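Local coordinates for protein putative TIM-barrel metal-dependent hydrolase (Mycobacterium avium subsp. paratuberculosis S397, PDB 4DZI) that probably catalyses metal-dependent hydrolysis as a TIM-barrel amidohydrolase whose active site holds two cadmium ions in the crystal, at residues P64-V67 against P68-D72. Residues are numbered along the deposited sequence; the frame is centred on the assembly and turned at random.
Sequences PIIV and PGCLD
A type II beta turn from Val67 to Cys70 carries the chain out of strand 65-66, and its closing bond runs from Cys70 N to Val67 O at 3.2 Å. The N-H points almost straight at the oxygen (161°) but comes from above the carbonyl plane, about 40° out of it. Each corner residue suits its place: the ring of Pro68 restricts phi to the negative values that suit the first corner, while Gly69 takes the positive phi of the second, where the lack of a side chain makes that backbone shape easy. Val67 lays CG1 beside the proline, 3.7 Å from Pro68 CD, so that the branched residue packs against the ring that follows it.

Strand 65-66 pairs antiparallel with strand 91-92, and Gly69 and Leu71 share backbone hydrogen bonds with His359 and Gly360. His359 is a cadmium ligand, so its bond with Gly69 links the turn to the two-metal site of the amidohydrolase; the side chain of Ile66 lies near that site, about 9 Å from a bound cadmium ion.

Within the bend, Cys70 turns its side chain back toward the strand, and its shortness lets SG sit against Ile66 CG1 at 3.4 Å. Ile66 reaches it with an extended chain, CG1 anti to the backbone N (chi1 -168°), which carries CD1 on to Leu71. There the two side chains meet at about a right angle, methyl against methyl, with CD1 of Ile66 a rather tight 3.5 Å from CD1 of Leu71. A further backbone bond, Asp72 N to Gly69 O at 3.0 Å, closes a second, overlapping turn of type I geometry from Gly69 to Asp72, which leads into helix 72-76.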
loop_
_atom_site.group_PDB
_atom_site.type_symbol
_atom_site.label_atom_id
_atom_site.label_comp_id
_atom_site.label_asym_id
_atom_site.label_seq_id
_atom_site.Cartn_x
_atom_site.Cartn_y
_atom_site.Cartn_z
ATOM N N PRO C 64 -3.059 -33.991 -7.288
ATOM C CA PRO C 64 -1.599 -34.047 -7.136
ATOM C C PRO C 64 -1.088 -32.789 -6.469
ATOM O O PRO C 64 -1.835 -31.793 -6.293
ATOM C CB PRO C 64 -1.077 -34.099 -8.578
ATOM C CG PRO C 64 -2.183 -33.580 -9.412
ATOM C CD PRO C 64 -3.458 -33.959 -8.710
ATOM N N ILE C 65 0.189 -32.811 -6.120
ATOM C CA ILE C 65 0.697 -31.773 -5.235
ATOM C C ILE C 65 1.979 -31.195 -5.838
ATOM O O ILE C 65 2.830 -31.934 -6.363
ATOM C CB ILE C 65 0.924 -32.329 -3.815
ATOM C CG1 ILE C 65 1.252 -31.172 -2.857
ATOM C CG2 ILE C 65 2.003 -33.398 -3.826
ATOM C CD1 ILE C 65 0.097 -30.203 -2.698
ATOM N N ILE C 66 2.119 -29.867 -5.771
ATOM C CA ILE C 66 3.279 -29.196 -6.349
ATOM C C ILE C 66 4.638 -29.719 -5.786
ATOM O O ILE C 66 4.751 -30.099 -4.616
ATOM C CB ILE C 66 3.152 -27.654 -6.164
ATOM C CG1 ILE C 66 4.180 -26.923 -7.018
ATOM C CG2 ILE C 66 3.296 -27.277 -4.691
ATOM C CD1 ILE C 66 3.920 -25.419 -7.101
ATOM N N VAL C 67 5.667 -29.737 -6.620
ATOM C CA VAL C 67 7.025 -30.119 -6.191
ATOM C C VAL C 67 7.641 -28.953 -5.409
ATOM O O VAL C 67 7.579 -27.816 -5.854
ATOM C CB VAL C 67 7.907 -30.404 -7.430
ATOM C CG1 VAL C 67 9.379 -30.523 -7.028
ATOM C CG2 VAL C 67 7.413 -31.671 -8.153
ATOM N N PRO C 68 8.216 -29.223 -4.231
ATOM C CA PRO C 68 8.775 -28.130 -3.436
ATOM C C PRO C 68 9.827 -27.384 -4.226
ATOM O O PRO C 68 10.671 -27.993 -4.894
ATOM C CB PRO C 68 9.430 -28.870 -2.236
ATOM C CG PRO C 68 8.604 -30.101 -2.091
ATOM C CD PRO C 68 8.281 -30.528 -3.520
ATOM N N GLY C 69 9.800 -26.053 -4.153
ATOM C CA GLY C 69 10.808 -25.245 -4.823
ATOM C C GLY C 69 10.686 -25.079 -6.324
ATOM O O GLY C 69 11.483 -24.374 -6.912
ATOM N N CYS C 70 9.699 -25.692 -6.966
ATOM C CA CYS C 70 9.696 -25.620 -8.430
ATOM C C CYS C 70 9.390 -24.206 -8.926
ATOM O O CYS C 70 9.715 -23.861 -10.068
ATOM C CB CYS C 70 8.780 -26.661 -9.067
ATOM S SG CYS C 70 7.023 -26.464 -8.778
ATOM N N LEU C 71 8.773 -23.385 -8.080
ATOM C CA LEU C 71 8.488 -22.013 -8.445
ATOM C C LEU C 71 9.535 -21.041 -7.883
ATOM O O LEU C 71 9.417 -19.839 -8.062
ATOM C CB LEU C 71 7.080 -21.625 -7.993
ATOM C CG LEU C 71 5.959 -22.564 -8.460
ATOM C CD1 LEU C 71 4.581 -22.129 -7.972
ATOM C CD2 LEU C 71 5.991 -22.646 -9.976
ATOM N N ASP C 72 10.560 -21.562 -7.213
ATOM C CA ASP C 72 11.498 -20.694 -6.495
ATOM C C ASP C 72 12.227 -19.768 -7.478
ATOM O O ASP C 72 12.177 -18.541 -7.347
ATOM C CB ASP C 72 12.459 -21.534 -5.620
ATOM C CG ASP C 72 13.470 -20.695 -4.851
ATOM O OD1 ASP C 72 14.588 -21.208 -4.594
ATOM O OD2 ASP C 72 13.158 -19.545 -4.481
#